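Local coordinates for phosphatidylglycerophosphatase and protein-tyrosine phosphatase 1 (Mus musculus, PDB 3RGO) that dephosphorylates phosphatidylglycerophosphate to phosphatidylglycerol, a step in the mitochondrial synthesis of cardiolipin, at residues Gly12-Lys17 against Phe43-Ser48; Met35-Glu40 against Val56-Leu61; Asn74-Val79 against Lys144-Glu149; Gln80-Tyr85 against Ala108-Gln113. All coordinates share one frame; numbering follows the deposited sequence.

How the interactions relate
The four contacts run from loops near the surface to the helical core of one phosphatase domain. Interactions 1 and 2 join loops and the end of a strand; both are partly buried, rely on backbone donors and carbonyls, and touch where S48 CB packs 3.4 Å from Q58 OE1. Interactions 3 and 4 share helix 72-88 and are built mainly from side chains, with no clear hydrogen bond across either. Interaction 3 is buried, whereas interaction 4 is partly buried and includes the exposed Q80; they meet where F146 CE1 lies 3.3 Å from A109 O. Strand 57-61 connects the two halves: its L61 and L59 pack on helix 72-88, and E57 OE1 forms a salt bridge with K84 NZ (2.6 Å).

Interaction 1: Gly12-Lys17 against Phe43-Ser48; sequences GALPLK and FLCNTS
K17 and L44 form the direct backbone hydrogen bond between the two loops: K17 N lies 2.9 Å from L44 O, with an N-H...O angle of 157°. L16 CA brings a C-H to the same oxygen, L44 O, at 3.4 Å, so one carbonyl receives two consecutive residues. A water supplies the second polar link, donating to P15 O at 2.6 Å and accepting from N46 N at 2.7 Å.

Apolar contact gathers at L14, whose CD1 rests 3.6 Å from C45 SG. The side chain of L14 is itself about 7 Å from that of C96, the predicted phosphocysteine nucleophile, which places this packing beside the catalytic loop. The K17 chain, bent at chi2 (-96°), runs alongside the C45 carbonyl, K17 CE 3.0 Å from C45 O, and K17 CD comes to 3.1 Å from N46 OD1. The side-chain nitrogen N46 ND2 is hydrogen-bonded to T20 OG1. Main-chain atoms and one water thus carry the polar part of this join, while the side chains contribute chiefly aliphatic surface.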
loop_
_atom_site.group_PDB
_atom_site.type_symbol
_atom_site.label_atom_id
_atom_site.label_comp_id
_atom_site.label_asym_id
_atom_site.label_seq_id
_atom_site.Cartn_x
_atom_site.Cartn_y
_atom_site.Cartn_z
ATOM N N GLY A 12 -3.787 -6.131 2.699
ATOM C CA GLY A 12 -4.473 -7.402 2.522
ATOM C C GLY A 12 -4.464 -7.958 1.111
ATOM O O GLY A 12 -3.928 -7.346 0.187
ATOM N N ALA A 13 -5.066 -9.134 0.944
ATOM C CA ALA A 13 -5.209 -9.732 -0.376
ATOM C C ALA A 13 -6.179 -8.902 -1.213
ATOM O O ALA A 13 -6.879 -8.028 -0.684
ATOM C CB ALA A 13 -5.694 -11.176 -0.257
ATOM N N LEU A 14 -6.212 -9.158 -2.518
ATOM C CA LEU A 14 -7.111 -8.426 -3.408
ATOM C C LEU A 14 -8.525 -8.395 -2.832
ATOM O O LEU A 14 -9.027 -9.410 -2.350
ATOM C CB LEU A 14 -7.123 -9.037 -4.814
ATOM C CG LEU A 14 -7.794 -10.400 -4.976
ATOM C CD1 LEU A 14 -8.010 -10.730 -6.451
ATOM C CD2 LEU A 14 -6.985 -11.490 -4.290
ATOM N N PRO A 15 -9.161 -7.220 -2.870
ATOM C CA PRO A 15 -10.488 -7.008 -2.290
ATOM C C PRO A 15 -11.565 -7.548 -3.213
ATOM O O PRO A 15 -11.632 -7.148 -4.378
ATOM C CB PRO A 15 -10.607 -5.480 -2.224
ATOM C CG PRO A 15 -9.264 -4.939 -2.631
ATOM C CD PRO A 15 -8.627 -5.986 -3.465
ATOM N N LEU A 16 -12.394 -8.446 -2.696
ATOM C CA LEU A 16 -13.519 -8.977 -3.452
ATOM C C LEU A 16 -14.638 -7.949 -3.535
ATOM O O LEU A 16 -14.828 -7.154 -2.616
ATOM C CB LEU A 16 -14.049 -10.244 -2.783
ATOM C CG LEU A 16 -13.315 -11.567 -3.005
ATOM C CD1 LEU A 16 -11.859 -11.358 -3.363
ATOM C CD2 LEU A 16 -13.457 -12.446 -1.772
ATOM N N LYS A 17 -15.381 -7.970 -4.637
ATOM C CA LYS A 17 -16.556 -7.119 -4.787
ATOM C C LYS A 17 -17.413 -7.106 -3.520
ATOM O O LYS A 17 -17.864 -6.050 -3.069
ATOM C CB LYS A 17 -17.411 -7.609 -5.955
ATOM C CG LYS A 17 -16.708 -7.613 -7.296
ATOM C CD LYS A 17 -17.013 -6.355 -8.081
ATOM C CE LYS A 17 -16.991 -6.635 -9.573
ATOM N NZ LYS A 17 -17.941 -7.722 -9.920
ATOM N N PHE A 43 -12.312 -9.763 -12.512
ATOM C CA PHE A 43 -13.737 -10.060 -12.393
ATOM C C PHE A 43 -14.111 -10.256 -10.925
ATOM O O PHE A 43 -15.280 -10.166 -10.550
ATOM C CB PHE A 43 -14.119 -11.287 -13.229
ATOM C CG PHE A 43 -13.871 -12.603 -12.541
ATOM C CD1 PHE A 43 -12.619 -13.194 -12.574
ATOM C CD2 PHE A 43 -14.898 -13.257 -11.876
ATOM C CE1 PHE A 43 -12.393 -14.403 -11.945
ATOM C CE2 PHE A 43 -14.679 -14.470 -11.250
ATOM C CZ PHE A 43 -13.425 -15.043 -11.283
ATOM N N LEU A 44 -13.100 -10.513 -10.103
ATOM C CA LEU A 44 -13.277 -10.714 -8.670
ATOM C C LEU A 44 -13.384 -9.392 -7.925
ATOM O O LEU A 44 -13.980 -9.320 -6.849
ATOM C CB LEU A 44 -12.089 -11.494 -8.108
ATOM C CG LEU A 44 -12.287 -12.965 -7.741
ATOM C CD1 LEU A 44 -13.542 -13.529 -8.378
ATOM C CD2 LEU A 44 -11.058 -13.765 -8.136
ATOM N N CYS A 45 -12.795 -8.349 -8.500
ATOM C CA CYS A 45 -12.655 -7.074 -7.809
ATOM C C CYS A 45 -13.524 -5.982 -8.417
ATOM O O CYS A 45 -13.998 -6.100 -9.550
ATOM C CB CYS A 45 -11.192 -6.631 -7.835
ATOM S SG CYS A 45 -10.037 -7.907 -7.305
ATOM N N ASN A 46 -13.729 -4.916 -7.650
ATOM C CA ASN A 46 -14.388 -3.728 -8.163
ATOM C C ASN A 46 -13.591 -3.126 -9.307
ATOM O O ASN A 46 -12.365 -3.206 -9.335
ATOM C CB ASN A 46 -14.537 -2.672 -7.068
ATOM C CG ASN A 46 -15.545 -3.061 -6.013
ATOM O OD1 ASN A 46 -16.355 -3.964 -6.212
ATOM N ND2 ASN A 46 -15.507 -2.370 -4.881
ATOM N N THR A 47 -14.299 -2.524 -10.253
ATOM C CA THR A 47 -13.667 -1.649 -11.219
ATOM C C THR A 47 -13.414 -0.341 -10.491
ATOM O O THR A 47 -13.784 -0.196 -9.324
ATOM C CB THR A 47 -14.595 -1.378 -12.395
ATOM O OG1 THR A 47 -15.835 -0.861 -11.898
ATOM C CG2 THR A 47 -14.863 -2.664 -13.164
ATOM N N SER A 48 -12.793 0.616 -11.169
ATOM C CA SER A 48 -12.550 1.916 -10.560
ATOM C C SER A 48 -13.868 2.635 -10.289
ATOM O O SER A 48 -13.997 3.367 -9.306
ATOM C CB SER A 48 -11.658 2.776 -11.452
ATOM O OG SER A 48 -11.388 4.019 -10.830
HETATM O O HOH W 1 -12.686 -4.898 -5.138
#

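Interaction 2: Met35-Glu40 against Val56-Leu61; sequences MNEEYE and VEQLRL
M35 and L61 pair as a parallel beta bridge, their CA atoms 4.9 Å apart, where strand 29-35 ends beside edge strand 57-61. These neighbouring parallel strands, with helix 48-53 between them in sequence, make a beta-alpha-beta crossover of the phosphatase fold. L61 O takes N36 N at 3.0 Å and also the C-H of M35 CA at 3.2 Å.

On the face shared by M35 and L61, M35 CG packs 4.4 Å from L61 CB, and both side chains continue onto M106 of helix 102-115. N36 lies at the active centre: its side chain is about 3 Å from a bound sulfate and about 4 Å from that of C96, consistent with a phosphate pocket formed by the CX5R loop. Farther out, E37 forms its salt bridge with R42, while its carboxylate touches the aliphatic part of R60; E37 OE1 stays 4.4 Å from R60 NE. Q58 NE2 is hydrogen-bonded to T34 OG1, and Q58 OE1 takes a weak hydrogen bond from R60 NH1 at 3.1 Å.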
loop_
_atom_site.group_PDB
_atom_site.type_symbol
_atom_site.label_atom_id
_atom_site.label_comp_id
_atom_site.label_asym_id
_atom_site.label_seq_id
_atom_site.Cartn_x
_atom_site.Cartn_y
_atom_site.Cartn_z
ATOM N N MET A 35 -2.140 -2.530 -6.916
ATOM C CA MET A 35 -0.883 -2.783 -7.595
ATOM C C MET A 35 -1.017 -3.943 -8.565
ATOM O O MET A 35 -1.650 -4.953 -8.256
ATOM C CB MET A 35 0.228 -3.046 -6.578
ATOM C CG MET A 35 0.605 -1.813 -5.773
ATOM S SD MET A 35 1.510 -2.202 -4.266
ATOM C CE MET A 35 0.134 -2.447 -3.153
ATOM N N ASN A 36 -0.426 -3.771 -9.743
ATOM C CA ASN A 36 -0.399 -4.805 -10.773
ATOM C C ASN A 36 -1.756 -5.442 -11.054
ATOM O O ASN A 36 -1.856 -6.658 -11.189
ATOM C CB ASN A 36 0.620 -5.891 -10.422
ATOM C CG ASN A 36 2.055 -5.425 -10.598
ATOM O OD1 ASN A 36 2.995 -6.213 -10.476
ATOM N ND2 ASN A 36 2.230 -4.144 -10.901
ATOM N N GLU A 37 -2.795 -4.617 -11.141
ATOM C CA GLU A 37 -4.120 -5.102 -11.515
ATOM C C GLU A 37 -4.028 -6.023 -12.733
ATOM O O GLU A 37 -3.629 -5.595 -13.816
ATOM C CB GLU A 37 -5.052 -3.925 -11.811
ATOM C CG GLU A 37 -6.411 -4.331 -12.353
ATOM C CD GLU A 37 -7.266 -3.136 -12.728
ATOM O OE1 GLU A 37 -7.192 -2.692 -13.894
ATOM O OE2 GLU A 37 -8.014 -2.641 -11.857
ATOM N N GLU A 38 -4.393 -7.288 -12.546
ATOM C CA GLU A 38 -4.289 -8.285 -13.607
ATOM C C GLU A 38 -5.644 -8.581 -14.241
ATOM O O GLU A 38 -6.656 -8.695 -13.548
ATOM C CB GLU A 38 -3.653 -9.571 -13.074
ATOM C CG GLU A 38 -2.220 -9.388 -12.601
ATOM C CD GLU A 38 -1.918 -10.165 -11.335
ATOM O OE1 GLU A 38 -2.341 -11.338 -11.239
ATOM O OE2 GLU A 38 -1.257 -9.601 -10.435
ATOM N N TYR A 39 -5.647 -8.704 -15.563
ATOM C CA TYR A 39 -6.877 -8.902 -16.323
ATOM C C TYR A 39 -7.528 -10.245 -16.013
ATOM O O TYR A 39 -8.726 -10.429 -16.224
ATOM C CB TYR A 39 -6.589 -8.805 -17.822
ATOM C CG TYR A 39 -5.754 -7.605 -18.210
ATOM C CD1 TYR A 39 -6.347 -6.375 -18.460
ATOM C CD2 TYR A 39 -4.374 -7.703 -18.327
ATOM C CE1 TYR A 39 -5.589 -5.276 -18.816
ATOM C CE2 TYR A 39 -3.608 -6.609 -18.682
ATOM C CZ TYR A 39 -4.221 -5.398 -18.926
ATOM O OH TYR A 39 -3.462 -4.306 -19.280
ATOM N N GLU A 40 -6.732 -11.180 -15.509
ATOM C CA GLU A 40 -7.209 -12.533 -15.264
ATOM C C GLU A 40 -7.997 -12.637 -13.965
ATOM O O GLU A 40 -8.695 -13.623 -13.731
ATOM C CB GLU A 40 -6.030 -13.502 -15.236
ATOM C CG GLU A 40 -4.752 -12.907 -15.799
ATOM C CD GLU A 40 -3.934 -13.921 -16.566
ATOM O OE1 GLU A 40 -4.429 -15.050 -16.766
ATOM O OE2 GLU A 40 -2.801 -13.588 -16.973
ATOM N N VAL A 56 -14.985 5.422 -2.632
ATOM C CA VAL A 56 -13.541 5.267 -2.475
ATOM C C VAL A 56 -12.766 5.526 -3.766
ATOM O O VAL A 56 -13.138 5.060 -4.841
ATOM C CB VAL A 56 -13.147 3.905 -1.839
ATOM C CG1 VAL A 56 -14.349 3.017 -1.671
ATOM C CG2 VAL A 56 -12.030 3.220 -2.638
ATOM N N GLU A 57 -11.691 6.296 -3.638
ATOM C CA GLU A 57 -10.819 6.613 -4.756
ATOM C C GLU A 57 -9.765 5.521 -4.928
ATOM O O GLU A 57 -9.118 5.115 -3.958
ATOM C CB GLU A 57 -10.132 7.958 -4.512
ATOM C CG GLU A 57 -9.255 8.439 -5.655
ATOM C CD GLU A 57 -8.515 9.722 -5.313
ATOM O OE1 GLU A 57 -8.590 10.155 -4.143
ATOM O OE2 GLU A 57 -7.856 10.294 -6.210
ATOM N N GLN A 58 -9.593 5.056 -6.160
ATOM C CA GLN A 58 -8.602 4.026 -6.458
ATOM C C GLN A 58 -7.370 4.623 -7.121
ATOM O O GLN A 58 -7.476 5.375 -8.091
ATOM C CB GLN A 58 -9.192 2.941 -7.367
ATOM C CG GLN A 58 -8.206 1.819 -7.711
ATOM C CD GLN A 58 -8.793 0.777 -8.649
ATOM O OE1 GLN A 58 -9.283 1.107 -9.730
ATOM N NE2 GLN A 58 -8.742 -0.487 -8.242
ATOM N N LEU A 59 -6.202 4.302 -6.577
ATOM C CA LEU A 59 -4.938 4.634 -7.219
ATOM C C LEU A 59 -4.304 3.346 -7.743
ATOM O O LEU A 59 -4.056 2.414 -6.980
ATOM C CB LEU A 59 -3.995 5.328 -6.233
ATOM C CG LEU A 59 -2.515 5.390 -6.636
ATOM C CD1 LEU A 59 -2.327 6.200 -7.912
ATOM C CD2 LEU A 59 -1.677 5.964 -5.499
ATOM N N ARG A 60 -4.062 3.287 -9.047
ATOM C CA ARG A 60 -3.460 2.107 -9.643
ATOM C C ARG A 60 -1.983 2.332 -9.884
ATOM O O ARG A 60 -1.590 3.320 -10.512
ATOM C CB ARG A 60 -4.148 1.737 -10.959
ATOM C CG ARG A 60 -5.414 0.921 -10.791
ATOM C CD ARG A 60 -5.898 0.401 -12.135
ATOM N NE ARG A 60 -6.037 1.480 -13.107
ATOM C CZ ARG A 60 -7.136 2.210 -13.258
ATOM N NH1 ARG A 60 -8.201 1.974 -12.502
ATOM N NH2 ARG A 60 -7.174 3.176 -14.165
ATOM N N LEU A 61 -1.166 1.416 -9.376
ATOM C CA LEU A 61 0.272 1.504 -9.570
ATOM C C LEU A 61 0.799 0.207 -10.168
ATOM O O LEU A 61 0.266 -0.873 -9.912
ATOM C CB LEU A 61 0.985 1.809 -8.250
ATOM C CG LEU A 61 0.652 3.136 -7.571
ATOM C CD1 LEU A 61 1.261 3.188 -6.180
ATOM C CD2 LEU A 61 1.128 4.320 -8.417
#

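Interaction 3: Asn74-Val79 against Lys144-Glu149; sequences NLHKGV and KEFHKE
H76 and F146 form the centre of this helix-helix contact. One corner of the phenyl ring, F146 CE2, sits 3.5 Å above the middle of one imidazole face of H76. The ring planes are 37° apart with centroids separated by 4.6 Å, an oblique aromatic pair that is neither a parallel stack nor a T-shape. Two aliphatic side chains of helix 72-88 complete this first shell: L75 CB meets F146 CD2 at 3.9 Å, and V79 CG2 meets F146 CZ at 3.8 Å. L75, H76 and V79 therefore form a seat for a single phenyl ring, which enters with CG anti to the amide nitrogen of F146 (chi1 -175°).

One step outward, a weak hydrogen bond from H76 ND1 to L72 O, a turn earlier on the same helix, bears on the setting of the imidazole. L72 also touches F146, and Q113 of helix 102-115 packs against both F146 and V79. With an alanine in place of H76 the imidazole face under F146 CE2 is gone, which would probably open a gap between the helices and let the phenyl ring shift. The axes of the short segments 74-79 and 144-149 cross at -67° with a closest approach of 11.6 Å, and the F146 ring spans much of that separation. With no hydrogen bond across, the attachment of helix 137-154 at this point rests on the fit of aromatic and aliphatic surfaces.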
loop_
_atom_site.group_PDB
_atom_site.type_symbol
_atom_site.label_atom_id
_atom_site.label_comp_id
_atom_site.label_asym_id
_atom_site.label_seq_id
_atom_site.Cartn_x
_atom_site.Cartn_y
_atom_site.Cartn_z
ATOM N N ASN A 74 6.647 6.386 -8.131
ATOM C CA ASN A 74 5.346 5.788 -7.869
ATOM C C ASN A 74 5.197 5.344 -6.418
ATOM O O ASN A 74 4.087 5.271 -5.891
ATOM C CB ASN A 74 5.075 4.634 -8.839
ATOM C CG ASN A 74 4.674 5.121 -10.225
ATOM O OD1 ASN A 74 4.816 4.405 -11.215
ATOM N ND2 ASN A 74 4.172 6.351 -10.298
ATOM N N LEU A 75 6.327 5.057 -5.779
ATOM C CA LEU A 75 6.363 4.808 -4.345
ATOM C C LEU A 75 5.950 6.080 -3.607
ATOM O O LEU A 75 5.166 6.032 -2.658
ATOM C CB LEU A 75 7.772 4.386 -3.924
ATOM C CG LEU A 75 7.966 3.047 -3.205
ATOM C CD1 LEU A 75 6.929 2.010 -3.626
ATOM C CD2 LEU A 75 9.389 2.526 -3.411
ATOM N N HIS A 76 6.484 7.217 -4.050
ATOM C CA HIS A 76 6.109 8.510 -3.483
ATOM C C HIS A 76 4.645 8.824 -3.774
ATOM O O HIS A 76 3.939 9.378 -2.931
ATOM C CB HIS A 76 7.001 9.635 -4.025
ATOM C CG HIS A 76 8.344 9.715 -3.368
ATOM N ND1 HIS A 76 9.501 9.298 -3.988
ATOM C CD2 HIS A 76 8.711 10.162 -2.143
ATOM C CE1 HIS A 76 10.525 9.486 -3.174
ATOM N NE2 HIS A 76 10.074 10.009 -2.049
ATOM N N LYS A 77 4.190 8.468 -4.972
ATOM C CA LYS A 77 2.786 8.653 -5.322
ATOM C C LYS A 77 1.895 7.875 -4.361
ATOM O O LYS A 77 0.901 8.399 -3.853
ATOM C CB LYS A 77 2.516 8.212 -6.763
ATOM C CG LYS A 77 2.649 9.323 -7.789
ATOM C CD LYS A 77 2.183 8.863 -9.161
ATOM C CE LYS A 77 2.270 9.990 -10.181
ATOM N NZ LYS A 77 1.805 9.554 -11.528
ATOM N N GLY A 78 2.263 6.624 -4.110
ATOM C CA GLY A 78 1.502 5.768 -3.218
ATOM C C GLY A 78 1.476 6.317 -1.808
ATOM O O GLY A 78 0.432 6.360 -1.163
ATOM N N VAL A 79 2.636 6.755 -1.331
ATOM C CA VAL A 79 2.747 7.269 0.024
ATOM C C VAL A 79 1.975 8.581 0.197
ATOM O O VAL A 79 1.244 8.753 1.173
ATOM C CB VAL A 79 4.226 7.437 0.433
ATOM C CG1 VAL A 79 4.335 8.102 1.795
ATOM C CG2 VAL A 79 4.925 6.073 0.424
ATOM N N LYS A 144 15.574 0.948 0.274
ATOM C CA LYS A 144 16.796 1.616 0.733
ATOM C C LYS A 144 16.982 2.980 0.074
ATOM O O LYS A 144 17.376 3.952 0.733
ATOM C CB LYS A 144 18.027 0.746 0.464
ATOM C CG LYS A 144 18.304 -0.319 1.514
ATOM C CD LYS A 144 19.715 -0.884 1.339
ATOM C CE LYS A 144 20.152 -1.727 2.532
ATOM N NZ LYS A 144 19.296 -2.928 2.726
ATOM N N GLU A 145 16.725 3.054 -1.230
ATOM C CA GLU A 145 16.852 4.321 -1.951
ATOM C C GLU A 145 15.755 5.279 -1.491
ATOM O O GLU A 145 15.978 6.487 -1.348
ATOM C CB GLU A 145 16.760 4.107 -3.464
ATOM C CG GLU A 145 17.920 3.329 -4.073
ATOM C CD GLU A 145 19.098 4.217 -4.443
ATOM O OE1 GLU A 145 19.465 5.099 -3.635
ATOM O OE2 GLU A 145 19.662 4.030 -5.544
ATOM N N PHE A 146 14.568 4.730 -1.252
ATOM C CA PHE A 146 13.444 5.529 -0.778
ATOM C C PHE A 146 13.788 6.145 0.576
ATOM O O PHE A 146 13.491 7.314 0.834
ATOM C CB PHE A 146 12.174 4.670 -0.678
ATOM C CG PHE A 146 10.940 5.451 -0.317
ATOM C CD1 PHE A 146 10.543 5.576 1.005
ATOM C CD2 PHE A 146 10.180 6.060 -1.300
ATOM C CE1 PHE A 146 9.409 6.289 1.336
ATOM C CE2 PHE A 146 9.049 6.775 -0.976
ATOM C CZ PHE A 146 8.663 6.893 0.346
ATOM N N HIS A 147 14.425 5.348 1.429
ATOM C CA HIS A 147 14.872 5.791 2.745
ATOM C C HIS A 147 15.859 6.959 2.650
ATOM O O HIS A 147 15.781 7.911 3.423
ATOM C CB HIS A 147 15.502 4.620 3.502
ATOM C CG HIS A 147 15.857 4.936 4.922
ATOM N ND1 HIS A 147 17.157 4.958 5.377
ATOM C CD2 HIS A 147 15.080 5.245 5.987
ATOM C CE1 HIS A 147 17.166 5.264 6.663
ATOM N NE2 HIS A 147 15.918 5.442 7.057
ATOM N N LYS A 148 16.784 6.884 1.699
ATOM C CA LYS A 148 17.744 7.963 1.487
ATOM C C LYS A 148 17.075 9.252 1.014
ATOM O O LYS A 148 17.449 10.346 1.442
ATOM C CB LYS A 148 18.816 7.534 0.483
ATOM C CG LYS A 148 19.730 6.429 0.979
ATOM C CD LYS A 148 20.789 6.088 -0.059
ATOM C CE LYS A 148 21.671 4.942 0.407
ATOM N NZ LYS A 148 22.750 4.639 -0.575
ATOM N N GLU A 149 16.098 9.121 0.121
ATOM C CA GLU A 149 15.374 10.274 -0.408
ATOM C C GLU A 149 14.543 10.948 0.675
ATOM O O GLU A 149 14.480 12.180 0.751
ATOM C CB GLU A 149 14.467 9.865 -1.569
ATOM C CG GLU A 149 15.211 9.510 -2.846
ATOM C CD GLU A 149 14.274 9.296 -4.019
ATOM O OE1 GLU A 149 13.071 9.079 -3.781
ATOM O OE2 GLU A 149 14.736 9.343 -5.177
#

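Interaction 4: Gln80-Tyr85 against Ala108-Gln113; sequences QFALKY and AAYLIQ
Y110 turns its ring obliquely toward helix 72-88, where A82 CB approaches Y110 CD1 at 3.8 Å and L83 CD2 approaches Y110 CE1 at 4.2 Å. Helices 72-88 and 102-115 both pack against the sheet of the alpha/beta phosphatase fold and touch each other here. A second pair of rings lies within segment Q80-Y85, Y85 CD2 standing 4.2 Å above one face of F81, toward its rim, with F81 CE1 in plane at the edge of Y85; this pair serves strand 57-61, where F81 packs on L59 and Y85 OH bonds to E57. The axes of the short segments 80-85 and 108-113 cross at -65°, with a closest approach of 10.4 Å. The backbones come nearest at small A82, with A82 CA 7.5 Å from Y110 CA.

The amides of Q80 and Q113 meet near the solvent-facing side, at exposed Q80, their side chains crossing at about a right angle and their planes 39° apart. L83 CD1 packs against the same Q113 amide, 4.2 Å from Q113 CD, and Q113 also touches I150 of helix 137-154. An alanine in place of Q113 is likely to open a gap beside L83 CD1 and deprive the Q80 amide of its polar neighbour. A chi1 of 162° swings the Y110 ring toward A82, and beyond that apolar contact Y110 OH is hydrogen-bonded to D6 OD2.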
loop_
_atom_site.group_PDB
_atom_site.type_symbol
_atom_site.label_atom_id
_atom_site.label_comp_id
_atom_site.label_asym_id
_atom_site.label_seq_id
_atom_site.Cartn_x
_atom_site.Cartn_y
_atom_site.Cartn_z
ATOM N N GLN A 80 2.131 9.500 -0.751
ATOM C CA GLN A 80 1.399 10.764 -0.700
ATOM C C GLN A 80 -0.109 10.532 -0.765
ATOM O O GLN A 80 -0.886 11.279 -0.178
ATOM C CB GLN A 80 1.849 11.702 -1.824
ATOM C CG GLN A 80 3.313 12.124 -1.729
ATOM C CD GLN A 80 3.652 12.795 -0.408
ATOM O OE1 GLN A 80 2.909 13.652 0.079
ATOM N NE2 GLN A 80 4.785 12.415 0.175
ATOM N N PHE A 81 -0.518 9.488 -1.482
ATOM C CA PHE A 81 -1.925 9.101 -1.553
ATOM C C PHE A 81 -2.416 8.661 -0.177
ATOM O O PHE A 81 -3.480 9.078 0.275
ATOM C CB PHE A 81 -2.107 7.970 -2.567
ATOM C CG PHE A 81 -3.546 7.584 -2.820
ATOM C CD1 PHE A 81 -4.338 8.324 -3.685
ATOM C CD2 PHE A 81 -4.091 6.457 -2.219
ATOM C CE1 PHE A 81 -5.654 7.957 -3.933
ATOM C CE2 PHE A 81 -5.401 6.078 -2.461
ATOM C CZ PHE A 81 -6.186 6.830 -3.320
ATOM N N ALA A 82 -1.625 7.828 0.495
ATOM C CA ALA A 82 -1.966 7.388 1.845
ATOM C C ALA A 82 -2.034 8.574 2.807
ATOM O O ALA A 82 -2.915 8.643 3.661
ATOM C CB ALA A 82 -0.955 6.360 2.343
ATOM N N LEU A 83 -1.099 9.509 2.655
ATOM C CA LEU A 83 -1.026 10.664 3.546
ATOM C C LEU A 83 -2.194 11.610 3.305
ATOM O O LEU A 83 -2.688 12.255 4.234
ATOM C CB LEU A 83 0.306 11.394 3.371
ATOM C CG LEU A 83 1.553 10.598 3.774
ATOM C CD1 LEU A 83 2.825 11.390 3.503
ATOM C CD2 LEU A 83 1.480 10.197 5.239
ATOM N N LYS A 84 -2.621 11.695 2.050
ATOM C CA LYS A 84 -3.825 12.432 1.692
ATOM C C LYS A 84 -4.989 11.976 2.560
ATOM O O LYS A 84 -5.705 12.792 3.137
ATOM C CB LYS A 84 -4.156 12.209 0.214
ATOM C CG LYS A 84 -5.532 12.693 -0.216
ATOM C CD LYS A 84 -5.828 12.263 -1.649
ATOM C CE LYS A 84 -7.197 12.731 -2.109
ATOM N NZ LYS A 84 -7.423 12.405 -3.543
ATOM N N TYR A 85 -5.175 10.664 2.660
ATOM C CA TYR A 85 -6.280 10.126 3.449
ATOM C C TYR A 85 -6.031 10.148 4.959
ATOM O O TYR A 85 -6.972 10.265 5.741
ATOM C CB TYR A 85 -6.718 8.748 2.934
ATOM C CG TYR A 85 -7.551 8.891 1.681
ATOM C CD1 TYR A 85 -8.889 9.264 1.760
ATOM C CD2 TYR A 85 -6.992 8.713 0.422
ATOM C CE1 TYR A 85 -9.652 9.432 0.624
ATOM C CE2 TYR A 85 -7.749 8.876 -0.722
ATOM C CZ TYR A 85 -9.076 9.238 -0.614
ATOM O OH TYR A 85 -9.835 9.401 -1.748
ATOM N N ALA A 108 5.574 -0.702 3.468
ATOM C CA ALA A 108 6.889 -0.441 4.044
ATOM C C ALA A 108 7.350 0.980 3.751
ATOM O O ALA A 108 7.878 1.661 4.627
ATOM C CB ALA A 108 7.927 -1.460 3.526
ATOM N N ALA A 109 7.153 1.430 2.517
ATOM C CA ALA A 109 7.584 2.767 2.140
ATOM C C ALA A 109 6.812 3.818 2.936
ATOM O O ALA A 109 7.392 4.778 3.440
ATOM C CB ALA A 109 7.410 2.982 0.641
ATOM N N TYR A 110 5.502 3.621 3.042
ATOM C CA TYR A 110 4.646 4.471 3.865
ATOM C C TYR A 110 5.191 4.604 5.288
ATOM O O TYR A 110 5.372 5.717 5.785
ATOM C CB TYR A 110 3.221 3.902 3.886
ATOM C CG TYR A 110 2.341 4.413 5.003
ATOM C CD1 TYR A 110 1.712 5.647 4.911
ATOM C CD2 TYR A 110 2.130 3.651 6.148
ATOM C CE1 TYR A 110 0.903 6.118 5.937
ATOM C CE2 TYR A 110 1.326 4.104 7.171
ATOM C CZ TYR A 110 0.716 5.339 7.064
ATOM O OH TYR A 110 -0.087 5.793 8.086
ATOM N N LEU A 111 5.457 3.472 5.938
ATOM C CA LEU A 111 5.966 3.479 7.308
ATOM C C LEU A 111 7.337 4.144 7.423
ATOM O O LEU A 111 7.615 4.867 8.389
ATOM C CB LEU A 111 6.016 2.056 7.865
ATOM C CG LEU A 111 4.656 1.378 8.057
ATOM C CD1 LEU A 111 4.841 -0.082 8.440
ATOM C CD2 LEU A 111 3.813 2.114 9.098
ATOM N N ILE A 112 8.199 3.892 6.445
ATOM C CA ILE A 112 9.507 4.531 6.427
ATOM C C ILE A 112 9.363 6.044 6.479
ATOM O O ILE A 112 10.009 6.713 7.285
ATOM C CB ILE A 112 10.322 4.124 5.184
ATOM C CG1 ILE A 112 10.758 2.658 5.302
ATOM C CG2 ILE A 112 11.533 5.035 5.014
ATOM C CD1 ILE A 112 11.388 2.090 4.040
ATOM N N GLN A 113 8.504 6.578 5.623
ATOM C CA GLN A 113 8.326 8.017 5.538
ATOM C C GLN A 113 7.647 8.563 6.788
ATOM O O GLN A 113 8.100 9.549 7.362
ATOM C CB GLN A 113 7.525 8.398 4.293
ATOM C CG GLN A 113 7.101 9.865 4.292
ATOM C CD GLN A 113 6.842 10.397 2.904
ATOM O OE1 GLN A 113 7.269 9.808 1.913
ATOM N NE2 GLN A 113 6.137 11.520 2.823
#